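Local coordinates for uncharacterized protein with cystatin-like fold (Methylibium petroleiphilum PM1, PDB 3G16), which is of unknown function but has the cystatin-like fold of the NTF2 clan and carries a SnoaL-like domain, at residues Cys34-Pro37 against Glu38-His41. Numbering follows the deposited sequence.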
loop_
_atom_site.group_PDB
_atom_site.type_symbol
_atom_site.label_atom_id
_atom_site.label_comp_id
_atom_site.label_asym_id
_atom_site.label_seq_id
_atom_site.Cartn_x
_atom_site.Cartn_y
_atom_site.Cartn_z
ATOM N N CYS A 34 -11.475 -15.081 9.528
ATOM C CA CYS A 34 -10.141 -14.523 9.446
ATOM C C CYS A 34 -9.956 -13.200 10.170
ATOM O O CYS A 34 -8.852 -12.658 10.197
ATOM C CB CYS A 34 -9.806 -14.253 7.978
ATOM S SG CYS A 34 -9.702 -15.792 6.997
ATOM N N PHE A 35 -11.064 -12.670 10.690
ATOM C CA PHE A 35 -11.080 -11.375 11.354
ATOM C C PHE A 35 -11.589 -11.392 12.771
ATOM O O PHE A 35 -12.432 -12.224 13.111
ATOM C CB PHE A 35 -12.093 -10.464 10.632
ATOM C CG PHE A 35 -11.713 -10.086 9.225
ATOM C CD1 PHE A 35 -10.840 -9.032 8.983
ATOM C CD2 PHE A 35 -12.213 -10.769 8.133
ATOM C CE1 PHE A 35 -10.483 -8.676 7.701
ATOM C CE2 PHE A 35 -11.844 -10.425 6.838
ATOM C CZ PHE A 35 -10.994 -9.369 6.623
ATOM N N VAL A 36 -11.149 -10.449 13.581
ATOM C CA VAL A 36 -11.876 -10.157 14.815
ATOM C C VAL A 36 -13.255 -9.605 14.357
ATOM O O VAL A 36 -13.354 -8.938 13.321
ATOM C CB VAL A 36 -11.172 -9.178 15.761
ATOM C CG1 VAL A 36 -9.772 -9.732 16.135
ATOM C CG2 VAL A 36 -11.016 -7.824 15.141
ATOM N N PRO A 37 -14.320 -9.838 15.122
ATOM C CA PRO A 37 -15.663 -9.402 14.670
ATOM C C PRO A 37 -15.785 -7.938 14.325
ATOM O O PRO A 37 -16.525 -7.590 13.377
ATOM C CB PRO A 37 -16.571 -9.790 15.842
ATOM C CG PRO A 37 -15.810 -10.840 16.584
ATOM C CD PRO A 37 -14.354 -10.625 16.369
ATOM N N GLU A 38 -15.089 -7.095 15.051
ATOM C CA GLU A 38 -15.167 -5.664 14.863
ATOM C C GLU A 38 -14.186 -5.104 13.829
ATOM O O GLU A 38 -14.041 -3.872 13.731
ATOM C CB GLU A 38 -14.964 -4.974 16.227
ATOM C CG GLU A 38 -13.542 -5.015 16.842
ATOM C CD GLU A 38 -13.119 -6.314 17.602
ATOM O OE1 GLU A 38 -13.801 -7.342 17.558
ATOM O OE2 GLU A 38 -12.051 -6.251 18.269
ATOM N N ALA A 39 -13.513 -5.967 13.073
ATOM C CA ALA A 39 -12.543 -5.486 12.111
ATOM C C ALA A 39 -13.163 -4.485 11.136
ATOM O O ALA A 39 -14.327 -4.611 10.753
ATOM C CB ALA A 39 -11.982 -6.662 11.295
ATOM N N VAL A 40 -12.348 -3.519 10.736
ATOM C CA VAL A 40 -12.769 -2.488 9.769
ATOM C C VAL A 40 -11.828 -2.532 8.559
ATOM O O VAL A 40 -10.602 -2.659 8.687
ATOM C CB VAL A 40 -12.793 -1.091 10.378
ATOM C CG1 VAL A 40 -13.310 -0.055 9.350
ATOM C CG2 VAL A 40 -13.690 -1.043 11.626
ATOM N N HIS A 41 -12.406 -2.428 7.369
ATOM C CA HIS A 41 -11.649 -2.279 6.108
ATOM C C HIS A 41 -11.859 -0.849 5.615
ATOM O O HIS A 41 -13.010 -0.363 5.512
ATOM C CB HIS A 41 -12.185 -3.216 5.047
ATOM C CG HIS A 41 -11.224 -3.553 3.942
ATOM N ND1 HIS A 41 -10.465 -2.621 3.241
ATOM C CD2 HIS A 41 -10.969 -4.742 3.365
ATOM C CE1 HIS A 41 -9.773 -3.256 2.297
ATOM N NE2 HIS A 41 -10.055 -4.552 2.351
#
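Phe35 meets Ala39 round a tight corner of the chain: ring atom CD1 lies 3.5 Å from Ala39 CB, and the methyl comes up to the ring obliquely. With CG anti to its own carbonyl carbon (chi1 -67°), the ring swings to the side where that methyl sits, and its CB also lies close to the methyl. Next comes Val36, whose carbonyl closes the corner. Ala39 N donates to Val36 O at 3.0 Å, with an N-H...O angle of 161°, and the donor stands well above the carbonyl plane. This bond closes the type I beta turn Val36 to Ala39, whose type comes from the backbone angles of Pro37 and Glu38, the two central residues. Val36 CG2 lies 3.6 Å from Glu38 CD, the two side chains crossing at a slant. Pro37 suits the first central position, since its ring already restricts phi to the range needed there. Its CD lies 3.5 Å from Glu38 OE1. The glutamate reaches back because CG lies between its backbone N and carbonyl carbon (chi1 71°) and the chain bends again at chi2, bringing the carboxylate over the proline ring and against Val36; Pro37 and Glu38 are exposed, Val36 is buried. The turn thus redirects the chain from strand 35-36 into strand 39-42, which pairs in parallel with strand 116-124 in the curved sheet. On the buried side, Phe35 packs on Ile117 and Ile120 of strand 116-124 and on Ala55 and Ile58 of helix 55-69, while Tyr19 of helix 9-24 meets its ring edge-to-face.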